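Local coordinates for taurocyamine kinase (Schistosoma mansoni, PDB 4WO8), which reversibly transfers phosphate between ATP and taurocyamine, a guanidino compound, using magnesium as cofactor, as a phosphagen kinase of the ATP:guanido phosphotransferase family, at residues A641-K646 / Y683-K688. The protein carries 4 engineered substitutions. Numbering follows the deposited sequence.
Sequences ASVLLK and YDISNK
L645 and Y683 trade a pair of backbone hydrogen bonds, V643 and I685 a second pair, and these fix the register of two antiparallel strands, 641-646 and 683-687, whose axes run at 159°. Where A641 faces N687, the side-chain OD1 of N687 takes the place of a backbone acceptor for A641 N, at 2.7 Å, while N687 N still gives a longer bond to A641 O. N687 CG sits between its own backbone N and carbonyl carbon (chi1 63°), which directs OD1 at the neighbouring strand; ND2 binds the carbonyl of M639, so each end of the amide has a partner, which supports this orientation of the group.

On one face, V643 CG2 rests on I685 CB at 3.8 Å, and I685 CG1 meets L645 CD2 diagonally across the strands at 4.0 Å. L645 CG is anti to the backbone N (chi1 -171°), and the second torsion then turns CD2 to the isoleucine. Helix 695-712 covers this face, with V706 against both V643 and I685.

The other face is more polar. S642 CB and S686 CB touch at 3.7 Å, in a pair whose CA atoms are just 4.1 Å apart. A water joins S642 OG to D684 OD2, donating to the carboxylate at 3.2 Å, while D684 OD1 forms a salt bridge with R640. Beside them, L644 CD1 lies 3.7 Å from Y683 O.

R640 to L644 are predicted to bind ATP, and D684 also touches R669 of another predicted ATP-binding segment. The pair thus joins neighbouring strands of the antiparallel sheet in the phosphagen kinase C-terminal catalytic domain, with the serine-aspartate face probably bordering the nucleotide site.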
loop_
_atom_site.group_PDB
_atom_site.type_symbol
_atom_site.label_atom_id
_atom_site.label_comp_id
_atom_site.label_asym_id
_atom_site.label_seq_id
_atom_site.Cartn_x
_atom_site.Cartn_y
_atom_site.Cartn_z
ATOM N N ALA A 641 15.540 -27.883 3.736
ATOM C CA ALA A 641 16.837 -28.125 3.115
ATOM C C ALA A 641 16.673 -28.037 1.607
ATOM O O ALA A 641 15.751 -28.628 1.052
ATOM C CB ALA A 641 17.383 -29.473 3.512
ATOM N N SER A 642 17.555 -27.304 0.937
ATOM C CA SER A 642 17.365 -27.074 -0.484
ATOM C C SER A 642 18.663 -27.044 -1.291
ATOM O O SER A 642 19.736 -26.766 -0.751
ATOM C CB SER A 642 16.609 -25.767 -0.686
ATOM O OG SER A 642 17.442 -24.666 -0.389
ATOM N N VAL A 643 18.559 -27.324 -2.590
ATOM C CA VAL A 643 19.713 -27.197 -3.478
ATOM C C VAL A 643 19.368 -26.400 -4.724
ATOM O O VAL A 643 18.247 -26.456 -5.215
ATOM C CB VAL A 643 20.270 -28.570 -3.907
ATOM C CG1 VAL A 643 20.882 -29.302 -2.718
ATOM C CG2 VAL A 643 19.189 -29.414 -4.561
ATOM N N LEU A 644 20.333 -25.631 -5.213
ATOM C CA LEU A 644 20.203 -25.013 -6.520
ATOM C C LEU A 644 20.817 -25.967 -7.531
ATOM O O LEU A 644 22.041 -26.117 -7.606
ATOM C CB LEU A 644 20.870 -23.641 -6.575
ATOM C CG LEU A 644 20.283 -22.832 -7.737
ATOM C CD1 LEU A 644 18.755 -22.838 -7.659
ATOM C CD2 LEU A 644 20.820 -21.408 -7.756
ATOM N N LEU A 645 19.945 -26.614 -8.297
ATOM C CA LEU A 645 20.316 -27.776 -9.093
ATOM C C LEU A 645 20.242 -27.541 -10.607
ATOM O O LEU A 645 19.235 -27.045 -11.122
ATOM C CB LEU A 645 19.418 -28.955 -8.708
ATOM C CG LEU A 645 19.777 -30.324 -9.279
ATOM C CD1 LEU A 645 21.152 -30.736 -8.805
ATOM C CD2 LEU A 645 18.730 -31.365 -8.902
ATOM N N LYS A 646 21.320 -27.907 -11.304
ATOM C CA LYS A 646 21.369 -27.913 -12.770
ATOM C C LYS A 646 20.995 -29.272 -13.346
ATOM O O LYS A 646 21.811 -30.199 -13.353
ATOM C CB LYS A 646 22.763 -27.543 -13.276
ATOM C CG LYS A 646 23.190 -26.120 -13.025
ATOM C CD LYS A 646 24.671 -25.968 -13.342
ATOM C CE LYS A 646 25.131 -24.528 -13.181
ATOM N NZ LYS A 646 26.614 -24.426 -13.081
ATOM N N TYR A 683 16.845 -25.682 -11.128
ATOM C CA TYR A 683 15.715 -25.852 -10.227
ATOM C C TYR A 683 16.115 -25.710 -8.772
ATOM O O TYR A 683 17.190 -26.153 -8.356
ATOM C CB TYR A 683 15.060 -27.220 -10.434
ATOM C CG TYR A 683 14.046 -27.259 -11.549
ATOM C CD1 TYR A 683 12.774 -26.728 -11.370
ATOM C CD2 TYR A 683 14.348 -27.840 -12.775
ATOM C CE1 TYR A 683 11.833 -26.762 -12.382
ATOM C CE2 TYR A 683 13.410 -27.883 -13.795
ATOM C CZ TYR A 683 12.154 -27.341 -13.589
ATOM O OH TYR A 683 11.216 -27.376 -14.593
ATOM N N ASP A 684 15.241 -25.080 -8.000
ATOM C CA ASP A 684 15.381 -25.075 -6.556
ATOM C C ASP A 684 14.645 -26.289 -5.999
ATOM O O ASP A 684 13.417 -26.345 -6.021
ATOM C CB ASP A 684 14.834 -23.779 -5.960
ATOM C CG ASP A 684 14.953 -23.741 -4.458
ATOM O OD1 ASP A 684 14.135 -24.402 -3.788
ATOM O OD2 ASP A 684 15.861 -23.056 -3.943
ATOM N N ILE A 685 15.402 -27.271 -5.524
ATOM C CA ILE A 685 14.818 -28.501 -4.999
ATOM C C ILE A 685 14.899 -28.501 -3.482
ATOM O O ILE A 685 15.920 -28.136 -2.913
ATOM C CB ILE A 685 15.530 -29.763 -5.544
ATOM C CG1 ILE A 685 15.624 -29.716 -7.070
ATOM C CG2 ILE A 685 14.811 -31.039 -5.085
ATOM C CD1 ILE A 685 14.279 -29.729 -7.755
ATOM N N SER A 686 13.824 -28.912 -2.828
ATOM C CA SER A 686 13.813 -28.946 -1.374
ATOM C C SER A 686 12.905 -30.042 -0.848
ATOM O O SER A 686 12.021 -30.522 -1.556
ATOM C CB SER A 686 13.372 -27.591 -0.813
ATOM O OG SER A 686 12.064 -27.273 -1.248
ATOM N N ASN A 687 13.122 -30.441 0.400
ATOM C CA ASN A 687 12.200 -31.364 1.044
ATOM C C ASN A 687 10.856 -30.677 1.226
ATOM O O ASN A 687 10.786 -29.459 1.409
ATOM C CB ASN A 687 12.749 -31.837 2.387
ATOM C CG ASN A 687 12.925 -30.695 3.377
ATOM O OD1 ASN A 687 13.843 -29.878 3.244
ATOM N ND2 ASN A 687 12.042 -30.627 4.370
ATOM N N LYS A 688 9.786 -31.456 1.162
ATOM C CA LYS A 688 8.441 -30.921 1.308
ATOM C C LYS A 688 7.956 -31.051 2.759
ATOM O O LYS A 688 7.293 -30.156 3.291
ATOM C CB LYS A 688 7.502 -31.644 0.339
ATOM C CG LYS A 688 6.032 -31.368 0.508
ATOM C CD LYS A 688 5.229 -32.320 -0.369
ATOM C CE LYS A 688 3.793 -32.468 0.120
ATOM N NZ LYS A 688 2.978 -31.252 -0.174
HETATM O O HOH W 1 18.829 -23.463 -2.734
#